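Local coordinates for prephenate dehydrogenase (Aquifex aeolicus, PDB 2G5C), which probably catalyses the NAD-dependent oxidative decarboxylation of prephenate to 3-(4-hydroxyphenyl)pyruvate, a step on the route to tyrosine, at residues V9-G14 against D133-G138; G14-S19 against F65-S70; S19-G24 against I47-T52; T91-G96 against K155-V160. All blocks are in the same frame, centred on the assembly; numbering follows the deposited sequence.

Contact 1: V9-G14 against D133-G138; sequences VGFMGG and DNLYEG. With NAD (nicotinamide-adenine-dinucleotide), chain E.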
# COMPACT_ATOMS: atom_id res chain seq x y z
N VAL A 9 7.55 26.85 -10.49
CA VAL A 9 8.60 26.69 -9.49
C VAL A 9 8.05 26.09 -8.20
O VAL A 9 7.83 26.79 -7.21
CB VAL A 9 9.27 28.06 -9.16
CG1 VAL A 9 10.52 27.84 -8.33
CG2 VAL A 9 9.61 28.79 -10.45
N GLY A 10 7.84 24.78 -8.22
CA GLY A 10 7.34 24.08 -7.06
C GLY A 10 8.33 23.03 -6.61
O GLY A 10 9.54 23.20 -6.75
N PHE A 11 7.81 21.93 -6.08
CA PHE A 11 8.66 20.84 -5.62
C PHE A 11 9.52 20.27 -6.75
O PHE A 11 10.73 20.15 -6.61
CB PHE A 11 7.80 19.72 -5.02
CG PHE A 11 8.57 18.48 -4.69
CD1 PHE A 11 9.54 18.49 -3.71
CD2 PHE A 11 8.33 17.30 -5.39
CE1 PHE A 11 10.28 17.34 -3.42
CE2 PHE A 11 9.06 16.15 -5.11
CZ PHE A 11 10.03 16.17 -4.12
N MSE A 12 8.88 19.93 -7.86
CA MSE A 12 9.60 19.37 -9.00
C MSE A 12 10.44 20.42 -9.73
O MSE A 12 11.63 20.20 -9.99
CB MSE A 12 8.62 18.70 -9.96
CG MSE A 12 7.78 17.59 -9.33
SE MSE A 12 8.82 16.06 -8.72
CE MSE A 12 9.25 15.30 -10.45
N GLY A 13 9.82 21.55 -10.07
CA GLY A 13 10.56 22.59 -10.76
C GLY A 13 11.76 22.97 -9.92
O GLY A 13 12.88 23.07 -10.43
N GLY A 14 11.54 23.17 -8.63
CA GLY A 14 12.62 23.53 -7.73
C GLY A 14 13.67 22.45 -7.60
O GLY A 14 14.86 22.75 -7.47
N ASP A 133 18.04 18.54 -4.10
CA ASP A 133 19.04 18.54 -5.15
C ASP A 133 19.56 17.14 -5.49
O ASP A 133 20.67 17.00 -6.00
CB ASP A 133 20.21 19.44 -4.77
CG ASP A 133 20.96 18.94 -3.54
OD1 ASP A 133 21.44 17.79 -3.57
OD2 ASP A 133 21.07 19.69 -2.56
N ASN A 134 18.77 16.12 -5.20
CA ASN A 134 19.18 14.74 -5.48
C ASN A 134 17.97 13.90 -5.82
O ASN A 134 18.08 12.68 -6.00
CB ASN A 134 19.88 14.14 -4.27
CG ASN A 134 18.95 14.00 -3.08
OD1 ASN A 134 18.44 14.99 -2.55
ND2 ASN A 134 18.70 12.76 -2.67
N LEU A 135 16.81 14.55 -5.90
CA LEU A 135 15.56 13.87 -6.19
C LEU A 135 15.61 12.87 -7.35
O LEU A 135 14.88 11.88 -7.35
CB LEU A 135 14.47 14.91 -6.48
CG LEU A 135 13.08 14.35 -6.73
CD1 LEU A 135 12.53 13.71 -5.45
CD2 LEU A 135 12.15 15.45 -7.21
N TYR A 136 16.48 13.12 -8.32
CA TYR A 136 16.57 12.25 -9.49
C TYR A 136 17.71 11.22 -9.44
O TYR A 136 17.74 10.30 -10.25
CB TYR A 136 16.71 13.11 -10.74
CG TYR A 136 15.69 14.23 -10.81
CD1 TYR A 136 14.35 13.96 -11.12
CD2 TYR A 136 16.05 15.55 -10.55
CE1 TYR A 136 13.40 14.98 -11.16
CE2 TYR A 136 15.11 16.57 -10.59
CZ TYR A 136 13.79 16.28 -10.90
OH TYR A 136 12.86 17.29 -10.96
N GLU A 137 18.63 11.38 -8.50
CA GLU A 137 19.77 10.48 -8.37
C GLU A 137 19.39 9.00 -8.42
O GLU A 137 18.79 8.47 -7.49
CB GLU A 137 20.53 10.76 -7.08
CG GLU A 137 21.11 12.16 -6.98
CD GLU A 137 22.22 12.40 -7.99
OE1 GLU A 137 21.96 12.24 -9.20
OE2 GLU A 137 23.34 12.76 -7.57
N GLY A 138 19.75 8.33 -9.52
CA GLY A 138 19.44 6.92 -9.66
C GLY A 138 18.03 6.62 -10.13
O GLY A 138 17.75 5.51 -10.58
PA NAD E . 3.77 21.91 -6.93
O1A NAD E . 4.81 21.77 -5.90
O2A NAD E . 2.37 22.19 -6.42
O5B NAD E . 4.26 23.04 -7.93
C5B NAD E . 3.47 23.41 -9.01
C4B NAD E . 3.76 24.86 -9.37
O4B NAD E . 2.89 25.15 -10.43
C3B NAD E . 3.39 25.85 -8.24
O3B NAD E . 4.50 26.61 -7.80
C2B NAD E . 2.26 26.67 -8.86
O2B NAD E . 2.14 28.01 -8.42
C1B NAD E . 2.61 26.52 -10.32
N9A NAD E . 1.59 26.83 -11.34
C8A NAD E . 0.25 26.52 -11.37
N7A NAD E . -0.28 27.00 -12.50
C5A NAD E . 0.70 27.61 -13.21
C6A NAD E . 0.75 28.28 -14.44
N6A NAD E . -0.34 28.42 -15.19
N1A NAD E . 1.95 28.82 -14.89
C2A NAD E . 3.12 28.69 -14.13
N3A NAD E . 3.08 28.03 -12.91
C4A NAD E . 1.88 27.51 -12.48
O3 NAD E . 3.69 20.59 -7.89
PN NAD E . 4.89 19.56 -8.18
O1N NAD E . 6.16 20.31 -8.19
O2N NAD E . 4.79 18.45 -7.18
O5D NAD E . 4.62 18.89 -9.62
C5D NAD E . 4.64 19.67 -10.81
C4D NAD E . 4.48 18.81 -12.08
O4D NAD E . 5.31 17.67 -12.00
C3D NAD E . 3.08 18.29 -12.44
O3D NAD E . 2.82 18.60 -13.82
C2D NAD E . 3.12 16.79 -12.20
O2D NAD E . 2.30 16.06 -13.12
C1D NAD E . 4.61 16.48 -12.30
N1N NAD E . 5.13 15.39 -11.41
C2N NAD E . 4.86 15.48 -10.04
C3N NAD E . 5.33 14.48 -9.18
C7N NAD E . 5.04 14.59 -7.71
O7N NAD E . 5.51 13.60 -6.89
N7N NAD E . 4.36 15.58 -7.17
C4N NAD E . 6.08 13.40 -9.72
C5N NAD E . 6.34 13.32 -11.11
C6N NAD E . 5.85 14.34 -11.95
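Leu135 packs its two methyl groups on Phe11 and Met12, and this apolar packing carries most of the contact. Its CD1 lies 3.8 Å from Phe11 CZ at the outer end of the ring, while its CD2 is shared between Phe11 CE2 and Met12 SE, 3.7 Å from the latter, the residue being present as selenomethionine. The Met12 chain runs at about a right angle to the leucine and curls at chi2 (-64°) and again at chi3 (-73°). That curl brings its terminal CE to 3.6 Å from C5N of the NAD nicotinamide, so one side chain packs against both the protein loop and the cofactor.

Polar groups take a second part. Tyr136 OH stands 3.3 Å from Met12 O and is hydrogen-bonded to Gln95 NE2. On the cofactor side, the amides that open helix 11-22 grip the pyrophosphate: Phe11 N gives a nearly straight bond (176°) of 3.0 Å to NAD O1A, and Met12 N one of 2.8 Å to NAD O1N. Gly10, at the N-cap, lets its CA approach NAD O5B to 3.4 Å, as in the glycine-rich turn of Rossmann dinucleotide-binding folds.

The loop between strands 114-120 and 140-143 thus closes over the start of helix 11-22, with Pro119 touching both Met12 and Tyr136 and Trp161 of helix 151-163 meeting the tyrosine ring edge-to-face.

Contact 2: G14-S19 against F65-S70; sequences GSFAKS and FVMLSS. With NAD (nicotinamide-adenine-dinucleotide), chain E.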
# COMPACT_ATOMS: atom_id res chain seq x y z
N GLY A 14 11.54 23.17 -8.63
CA GLY A 14 12.62 23.53 -7.73
C GLY A 14 13.67 22.45 -7.60
O GLY A 14 14.86 22.75 -7.47
N SER A 15 13.26 21.18 -7.63
CA SER A 15 14.21 20.08 -7.50
C SER A 15 15.13 19.98 -8.72
O SER A 15 16.33 19.73 -8.58
CB SER A 15 13.48 18.74 -7.30
OG SER A 15 12.79 18.71 -6.06
N PHE A 16 14.56 20.17 -9.90
CA PHE A 16 15.35 20.12 -11.13
C PHE A 16 16.39 21.23 -11.09
O PHE A 16 17.55 21.03 -11.44
CB PHE A 16 14.47 20.30 -12.36
CG PHE A 16 15.23 20.30 -13.65
CD1 PHE A 16 15.80 19.12 -14.14
CD2 PHE A 16 15.40 21.47 -14.38
CE1 PHE A 16 16.52 19.11 -15.34
CE2 PHE A 16 16.12 21.48 -15.57
CZ PHE A 16 16.68 20.30 -16.05
N ALA A 17 15.95 22.42 -10.67
CA ALA A 17 16.83 23.58 -10.59
C ALA A 17 18.01 23.33 -9.66
O ALA A 17 19.16 23.61 -10.01
CB ALA A 17 16.03 24.79 -10.11
N LYS A 18 17.72 22.81 -8.47
CA LYS A 18 18.77 22.53 -7.50
C LYS A 18 19.66 21.40 -8.00
O LYS A 18 20.88 21.43 -7.83
CB LYS A 18 18.15 22.16 -6.16
CG LYS A 18 17.23 23.24 -5.60
CD LYS A 18 16.66 22.87 -4.24
CE LYS A 18 17.75 22.79 -3.18
NZ LYS A 18 17.19 22.46 -1.84
N SER A 19 19.05 20.39 -8.61
CA SER A 19 19.81 19.27 -9.13
C SER A 19 20.73 19.77 -10.22
O SER A 19 21.81 19.21 -10.44
CB SER A 19 18.87 18.19 -9.69
OG SER A 19 18.07 17.63 -8.66
N PHE A 65 16.34 26.72 -22.95
CA PHE A 65 16.05 25.41 -22.38
C PHE A 65 14.91 25.60 -21.39
O PHE A 65 15.07 26.28 -20.38
CB PHE A 65 17.28 24.85 -21.66
CG PHE A 65 17.17 23.40 -21.30
CD1 PHE A 65 17.45 22.42 -22.24
CD2 PHE A 65 16.75 23.02 -20.03
CE1 PHE A 65 17.32 21.07 -21.91
CE2 PHE A 65 16.60 21.67 -19.70
CZ PHE A 65 16.89 20.69 -20.64
N VAL A 66 13.76 25.01 -21.67
CA VAL A 66 12.60 25.16 -20.80
C VAL A 66 12.09 23.85 -20.21
O VAL A 66 11.93 22.86 -20.93
CB VAL A 66 11.45 25.85 -21.57
CG1 VAL A 66 10.26 26.09 -20.64
CG2 VAL A 66 11.94 27.17 -22.16
N MSE A 67 11.85 23.85 -18.91
CA MSE A 67 11.35 22.66 -18.22
C MSE A 67 9.97 22.92 -17.63
O MSE A 67 9.84 23.57 -16.59
CB MSE A 67 12.31 22.25 -17.09
CG MSE A 67 11.83 21.04 -16.26
SE MSE A 67 11.81 19.38 -17.25
CE MSE A 67 13.71 19.07 -17.31
N LEU A 68 8.94 22.43 -18.31
CA LEU A 68 7.57 22.59 -17.85
C LEU A 68 7.39 21.76 -16.59
O LEU A 68 7.46 20.52 -16.62
CB LEU A 68 6.60 22.15 -18.95
CG LEU A 68 6.73 22.94 -20.26
CD1 LEU A 68 5.78 22.38 -21.29
CD2 LEU A 68 6.44 24.41 -20.01
N SER A 69 7.17 22.45 -15.47
CA SER A 69 7.03 21.80 -14.18
C SER A 69 5.79 22.28 -13.44
O SER A 69 5.73 22.22 -12.21
CB SER A 69 8.28 22.08 -13.35
OG SER A 69 9.44 21.84 -14.12
N SER A 70 4.82 22.76 -14.19
CA SER A 70 3.56 23.23 -13.63
C SER A 70 2.53 22.12 -13.85
O SER A 70 2.87 21.06 -14.38
CB SER A 70 3.12 24.51 -14.35
OG SER A 70 3.07 24.32 -15.76
PA NAD E . 3.77 21.91 -6.93
O1A NAD E . 4.81 21.77 -5.90
O2A NAD E . 2.37 22.19 -6.42
O5B NAD E . 4.26 23.04 -7.93
C5B NAD E . 3.47 23.41 -9.01
C4B NAD E . 3.76 24.86 -9.37
O4B NAD E . 2.89 25.15 -10.43
C3B NAD E . 3.39 25.85 -8.24
O3B NAD E . 4.50 26.61 -7.80
C2B NAD E . 2.26 26.67 -8.86
O2B NAD E . 2.14 28.01 -8.42
C1B NAD E . 2.61 26.52 -10.32
N9A NAD E . 1.59 26.83 -11.34
C8A NAD E . 0.25 26.52 -11.37
N7A NAD E . -0.28 27.00 -12.50
C5A NAD E . 0.70 27.61 -13.21
C6A NAD E . 0.75 28.28 -14.44
N6A NAD E . -0.34 28.42 -15.19
N1A NAD E . 1.95 28.82 -14.89
C2A NAD E . 3.12 28.69 -14.13
N3A NAD E . 3.08 28.03 -12.91
C4A NAD E . 1.88 27.51 -12.48
O3 NAD E . 3.69 20.59 -7.89
PN NAD E . 4.89 19.56 -8.18
O1N NAD E . 6.16 20.31 -8.19
O2N NAD E . 4.79 18.45 -7.18
O5D NAD E . 4.62 18.89 -9.62
C5D NAD E . 4.64 19.67 -10.81
C4D NAD E . 4.48 18.81 -12.08
O4D NAD E . 5.31 17.67 -12.00
C3D NAD E . 3.08 18.29 -12.44
O3D NAD E . 2.82 18.60 -13.82
C2D NAD E . 3.12 16.79 -12.20
O2D NAD E . 2.30 16.06 -13.12
C1D NAD E . 4.61 16.48 -12.30
N1N NAD E . 5.13 15.39 -11.41
C2N NAD E . 4.86 15.48 -10.04
C3N NAD E . 5.33 14.48 -9.18
C7N NAD E . 5.04 14.59 -7.71
O7N NAD E . 5.51 13.60 -6.89
N7N NAD E . 4.36 15.58 -7.17
C4N NAD E . 6.08 13.40 -9.72
C5N NAD E . 6.34 13.32 -11.11
C6N NAD E . 5.85 14.34 -11.95
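Phe16 offers one face of its ring to the methyl end of Met67, a selenomethionine, in a CH-pi contact. Met67 CE lies 3.5 Å from the centroid of the Phe16 ring and 18° off the ring normal, shifted toward the rim so that its closest ring atom, Phe16 CE1, is 3.4 Å away. Met67 SE stands farther back, 4.9 Å from the same centroid but almost exactly above it, which makes this a Met-aromatic arrangement as well. The selenoether chain achieves it by bending at both chi2 (68°) and chi3 (74°), which turns its end back across the aromatic face.

Phe65 meets the outer end of the Phe16 ring, at CZ. Phe16 CZ comes to 3.9 Å from Phe65 CE2, approaching the Phe65 ring at its edge, near its plane. Phe65 and Met67 both direct their side chains at the helix while Val66 between them points away, the usual alternation of a strand. Within the helix, Ser15 O is gripped twice by Ser19, from opposite faces of its plane: Ser19 OG bonds to it at 2.7 Å and Ser19 N at 2.8 Å. Beyond the strand's end, Ser70 O accepts a bond of 2.5 Å from the ribose hydroxyl O3D of NAD.

In this Rossmann-type sheet strand 65-68 runs parallel between strands 3-7 and 91-94; helix 11-22 lies over it, with Ile6 and, from helix 151-163, Val160 and Trp161 also meeting Phe16.

Contact 3: S19-G24 against I47-T52; sequences SLRRSG and IIDEGT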
# COMPACT_ATOMS: atom_id res chain seq x y z
N SER A 19 19.05 20.39 -8.61
CA SER A 19 19.81 19.27 -9.13
C SER A 19 20.73 19.77 -10.22
O SER A 19 21.81 19.21 -10.44
CB SER A 19 18.87 18.19 -9.69
OG SER A 19 18.07 17.63 -8.66
N LEU A 20 20.31 20.82 -10.91
CA LEU A 20 21.09 21.41 -11.99
C LEU A 20 22.39 22.02 -11.47
O LEU A 20 23.46 21.75 -12.00
CB LEU A 20 20.27 22.48 -12.71
CG LEU A 20 20.17 22.32 -14.23
CD1 LEU A 20 21.55 22.30 -14.86
CD2 LEU A 20 19.44 21.04 -14.55
N ARG A 21 22.28 22.85 -10.43
CA ARG A 21 23.45 23.50 -9.84
C ARG A 21 24.46 22.49 -9.31
O ARG A 21 25.63 22.51 -9.68
CB ARG A 21 23.03 24.42 -8.70
CG ARG A 21 22.31 25.68 -9.13
CD ARG A 21 23.20 26.55 -10.00
NE ARG A 21 22.51 27.78 -10.38
CZ ARG A 21 22.91 28.58 -11.36
NH1 ARG A 21 24.00 28.30 -12.06
NH2 ARG A 21 22.21 29.68 -11.64
N ARG A 22 23.99 21.62 -8.41
CA ARG A 22 24.85 20.60 -7.82
C ARG A 22 25.65 19.86 -8.89
O ARG A 22 26.82 19.54 -8.69
CB ARG A 22 24.02 19.59 -7.03
CG ARG A 22 24.85 18.48 -6.40
CD ARG A 22 24.02 17.28 -5.96
NE ARG A 22 23.64 16.40 -7.07
CZ ARG A 22 22.71 16.68 -7.98
NH1 ARG A 22 22.05 17.83 -7.93
NH2 ARG A 22 22.44 15.81 -8.94
N SER A 23 25.00 19.59 -10.02
CA SER A 23 25.66 18.88 -11.11
C SER A 23 26.76 19.72 -11.75
O SER A 23 27.48 19.23 -12.62
CB SER A 23 24.63 18.47 -12.17
OG SER A 23 23.78 17.46 -11.67
N GLY A 24 26.89 20.97 -11.31
CA GLY A 24 27.93 21.83 -11.84
C GLY A 24 27.50 22.94 -12.79
O GLY A 24 28.35 23.64 -13.33
N ILE A 47 17.38 29.05 -5.46
CA ILE A 47 16.89 28.02 -6.37
C ILE A 47 17.04 28.53 -7.79
O ILE A 47 17.60 27.84 -8.65
CB ILE A 47 15.40 27.71 -6.12
CG1 ILE A 47 15.16 27.42 -4.63
CG2 ILE A 47 14.97 26.52 -6.96
CD1 ILE A 47 15.86 26.18 -4.13
N ILE A 48 16.54 29.74 -8.03
CA ILE A 48 16.61 30.39 -9.33
C ILE A 48 17.30 31.74 -9.15
O ILE A 48 17.35 32.28 -8.04
CB ILE A 48 15.20 30.63 -9.93
CG1 ILE A 48 14.40 31.56 -9.01
CG2 ILE A 48 14.47 29.30 -10.09
CD1 ILE A 48 13.09 32.02 -9.60
N ASP A 49 17.84 32.28 -10.23
CA ASP A 49 18.53 33.57 -10.19
C ASP A 49 17.52 34.72 -10.15
O ASP A 49 17.73 35.72 -9.46
CB ASP A 49 19.44 33.71 -11.40
CG ASP A 49 20.61 32.75 -11.38
OD1 ASP A 49 21.50 32.91 -10.51
OD2 ASP A 49 20.65 31.82 -12.21
N GLU A 50 16.44 34.56 -10.89
CA GLU A 50 15.39 35.57 -10.97
C GLU A 50 14.15 34.92 -11.57
O GLU A 50 14.24 33.90 -12.26
CB GLU A 50 15.83 36.74 -11.86
CG GLU A 50 14.72 37.76 -12.12
CD GLU A 50 15.10 38.83 -13.14
OE1 GLU A 50 14.24 39.68 -13.44
OE2 GLU A 50 16.25 38.81 -13.63
N GLY A 51 12.99 35.51 -11.30
CA GLY A 51 11.76 34.96 -11.83
C GLY A 51 10.73 36.03 -12.09
O GLY A 51 10.93 37.19 -11.73
N THR A 52 9.63 35.65 -12.72
CA THR A 52 8.56 36.59 -13.01
C THR A 52 7.22 35.89 -12.93
O THR A 52 7.13 34.67 -13.05
CB THR A 52 8.72 37.22 -14.42
OG1 THR A 52 7.66 38.16 -14.65
CG2 THR A 52 8.69 36.14 -15.50
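Arg21 and Asp49 meet through a single pair of atoms, Arg21 NH2 and Asp49 OD2, which form a salt bridge of 2.7 Å. The carboxylate oxygen comes up to the edge of the guanidinium, in its plane, but the two flat groups are turned 80° apart. With the planes so turned, the contact is one-pronged: Asp49 OD1 remains 3.5 Å from the same Arg21 NH2. The arginine chain bends at chi2 (-62°) and then runs straight, carrying its charge from the helix across to the loop.

Both partners have further ties. Asp49 OD2 also takes a hydrogen bond from Ile29 N on strand 28-32, and Arg21 NH1 donates to the carbonyls of Phe25 and Gly27. A carboxylate held by a cation and a backbone amide together probably stays ionised.

The bridge links two successive beta-alpha-beta units of the nucleotide-binding fold, since helix 11-22 connects strands 3-7 and 28-32 while Asp49 lies on the way from helix 36-44 to the edge strand 50-52. Close to Arg21 the helix is finished by a Schellman motif, in which Gly24, with a positive phi of 107°, sends its N back to Arg21 O at 2.6 Å.

Ile47 gives only a little surface to segment 19-24; its side chain packs on Ala17 and Lys18, one turn earlier in the helix.

Contact 4: T91-G96 against K155-V160; sequences TVTDQG and KLVKRV. With NAD (nicotinamide-adenine-dinucleotide), chain E.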
# COMPACT_ATOMS: atom_id res chain seq x y z
N THR A 91 14.81 24.77 -26.65
CA THR A 91 14.41 23.39 -26.39
C THR A 91 13.42 23.39 -25.24
O THR A 91 13.67 24.01 -24.20
CB THR A 91 15.61 22.51 -25.99
OG1 THR A 91 16.49 22.36 -27.10
CG2 THR A 91 15.13 21.13 -25.53
N VAL A 92 12.29 22.71 -25.42
CA VAL A 92 11.26 22.65 -24.38
C VAL A 92 10.93 21.21 -24.03
O VAL A 92 10.57 20.42 -24.90
CB VAL A 92 9.96 23.34 -24.83
CG1 VAL A 92 8.91 23.24 -23.72
CG2 VAL A 92 10.23 24.80 -25.18
N THR A 93 11.04 20.88 -22.74
CA THR A 93 10.75 19.52 -22.28
C THR A 93 9.91 19.64 -21.00
O THR A 93 9.77 20.73 -20.45
CB THR A 93 12.07 18.73 -22.04
OG1 THR A 93 11.78 17.34 -21.82
CG2 THR A 93 12.84 19.29 -20.86
N ASP A 94 9.35 18.53 -20.51
CA ASP A 94 8.52 18.60 -19.32
C ASP A 94 8.78 17.53 -18.25
O ASP A 94 9.69 16.70 -18.38
CB ASP A 94 7.03 18.56 -19.72
CG ASP A 94 6.58 17.17 -20.19
OD1 ASP A 94 7.24 16.58 -21.07
OD2 ASP A 94 5.55 16.68 -19.67
N GLN A 95 7.97 17.57 -17.20
CA GLN A 95 8.04 16.63 -16.09
C GLN A 95 6.67 16.01 -15.84
O GLN A 95 6.51 15.21 -14.93
CB GLN A 95 8.50 17.35 -14.82
CG GLN A 95 9.96 17.75 -14.82
CD GLN A 95 10.44 18.17 -13.44
OE1 GLN A 95 10.34 19.33 -13.06
NE2 GLN A 95 10.96 17.21 -12.68
N GLY A 96 5.69 16.40 -16.65
CA GLY A 96 4.34 15.89 -16.50
C GLY A 96 4.26 14.40 -16.24
O GLY A 96 5.06 13.63 -16.77
N LYS A 155 18.76 13.91 -27.62
CA LYS A 155 20.05 13.58 -27.03
C LYS A 155 20.41 14.61 -25.97
O LYS A 155 20.95 14.26 -24.92
CB LYS A 155 21.13 13.55 -28.12
CG LYS A 155 20.96 12.45 -29.15
CD LYS A 155 22.14 12.39 -30.10
CE LYS A 155 21.94 11.33 -31.18
NZ LYS A 155 21.77 9.97 -30.62
N LEU A 156 20.12 15.87 -26.25
CA LEU A 156 20.41 16.94 -25.30
C LEU A 156 19.69 16.67 -23.98
O LEU A 156 20.32 16.48 -22.94
CB LEU A 156 19.96 18.29 -25.88
CG LEU A 156 20.02 19.50 -24.95
CD1 LEU A 156 21.46 19.77 -24.54
CD2 LEU A 156 19.43 20.71 -25.65
N VAL A 157 18.36 16.65 -24.05
CA VAL A 157 17.53 16.41 -22.87
C VAL A 157 17.93 15.14 -22.13
O VAL A 157 17.91 15.09 -20.91
CB VAL A 157 16.03 16.33 -23.27
CG1 VAL A 157 15.18 15.99 -22.06
CG2 VAL A 157 15.59 17.65 -23.87
N LYS A 158 18.31 14.10 -22.89
CA LYS A 158 18.73 12.84 -22.29
C LYS A 158 19.98 13.04 -21.44
O LYS A 158 20.03 12.64 -20.28
CB LYS A 158 19.02 11.80 -23.37
CG LYS A 158 19.61 10.50 -22.82
CD LYS A 158 19.86 9.47 -23.92
CE LYS A 158 20.49 8.21 -23.34
NZ LYS A 158 20.80 7.20 -24.40
N ARG A 159 21.00 13.66 -22.03
CA ARG A 159 22.25 13.91 -21.32
C ARG A 159 22.04 14.73 -20.06
O ARG A 159 22.70 14.49 -19.04
CB ARG A 159 23.26 14.61 -22.23
CG ARG A 159 23.76 13.77 -23.40
CD ARG A 159 24.96 14.44 -24.07
NE ARG A 159 25.44 13.69 -25.23
CZ ARG A 159 24.75 13.54 -26.36
NH1 ARG A 159 23.55 14.08 -26.48
NH2 ARG A 159 25.27 12.85 -27.37
N VAL A 160 21.15 15.71 -20.12
CA VAL A 160 20.87 16.58 -18.98
C VAL A 160 20.33 15.76 -17.81
O VAL A 160 20.82 15.88 -16.68
CB VAL A 160 19.84 17.67 -19.34
CG1 VAL A 160 19.59 18.56 -18.13
CG2 VAL A 160 20.35 18.49 -20.51
PA NAD E . 3.77 21.91 -6.93
O1A NAD E . 4.81 21.77 -5.90
O2A NAD E . 2.37 22.19 -6.42
O5B NAD E . 4.26 23.04 -7.93
C5B NAD E . 3.47 23.41 -9.01
C4B NAD E . 3.76 24.86 -9.37
O4B NAD E . 2.89 25.15 -10.43
C3B NAD E . 3.39 25.85 -8.24
O3B NAD E . 4.50 26.61 -7.80
C2B NAD E . 2.26 26.67 -8.86
O2B NAD E . 2.14 28.01 -8.42
C1B NAD E . 2.61 26.52 -10.32
N9A NAD E . 1.59 26.83 -11.34
C8A NAD E . 0.25 26.52 -11.37
N7A NAD E . -0.28 27.00 -12.50
C5A NAD E . 0.70 27.61 -13.21
C6A NAD E . 0.75 28.28 -14.44
N6A NAD E . -0.34 28.42 -15.19
N1A NAD E . 1.95 28.82 -14.89
C2A NAD E . 3.12 28.69 -14.13
N3A NAD E . 3.08 28.03 -12.91
C4A NAD E . 1.88 27.51 -12.48
O3 NAD E . 3.69 20.59 -7.89
PN NAD E . 4.89 19.56 -8.18
O1N NAD E . 6.16 20.31 -8.19
O2N NAD E . 4.79 18.45 -7.18
O5D NAD E . 4.62 18.89 -9.62
C5D NAD E . 4.64 19.67 -10.81
C4D NAD E . 4.48 18.81 -12.08
O4D NAD E . 5.31 17.67 -12.00
C3D NAD E . 3.08 18.29 -12.44
O3D NAD E . 2.82 18.60 -13.82
C2D NAD E . 3.12 16.79 -12.20
O2D NAD E . 2.30 16.06 -13.12
C1D NAD E . 4.61 16.48 -12.30
N1N NAD E . 5.13 15.39 -11.41
C2N NAD E . 4.86 15.48 -10.04
C3N NAD E . 5.33 14.48 -9.18
C7N NAD E . 5.04 14.59 -7.71
O7N NAD E . 5.51 13.60 -6.89
N7N NAD E . 4.36 15.58 -7.17
C4N NAD E . 6.08 13.40 -9.72
C5N NAD E . 6.34 13.32 -11.11
C6N NAD E . 5.85 14.34 -11.95
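In the helix-on-sheet layer of the Rossmann-type nucleotide-binding domain, Thr91 and Thr93 of strand 91-94 pack against Leu156 and Val157 of helix 151-163. The axes of these short strand and helix segments pass 10.0 Å apart at a crossing angle of -52°. Val157 lies over the strand with its two branches spread along it: CG1 lies 3.7 Å from Thr93 OG1, and CG2 is 3.9 Å from Thr91 CG2. Thr93 and Val157 reach toward each other tip to tip, whereas Leu156 comes in at a slant and puts its CD2 3.7 Å from Thr91 OG1.

The first torsion of Thr93 (chi1 -170°) swings OG1 opposite the backbone N, where it hydrogen-bonds to Val115 O of the neighbouring strand 114-120. Just past the strand, Gln95 O comes to 3.2 Å from NAD C6N, so the same strand leads from this packed layer into the cofactor pocket.

Across the contact the atoms meet through dispersion rather than directed bonds. With its hydroxyl already engaged inside the sheet, Thr93 can lie buried beneath a hydrocarbon side chain without taking a polar partner from the helix.

How the contacts relate
Helix 11-22 and the turn before it supply the first segments of contacts 1, 2 and 3 in succession, sharing Gly14 and Ser19. Contact 3 closes first, at 47-52, tying the helix's far end to the approach to the edge strand. Contact 2 closes next, at 65-70, enclosing it and tying the helix to strand 65-68. Contact 1 spans both, ending at 133-138, and ties that loop to the helix start. Contact 4 opens at 91-96, within that span, and closes beyond it at 155-160, tying helix 151-163 to strand 91-94; contacts 1 and 4 therefore cross, while 2 and 4 follow in series. Backbone bonds also join contacts 2 and 4, and NAD touches 1, 2 and 4.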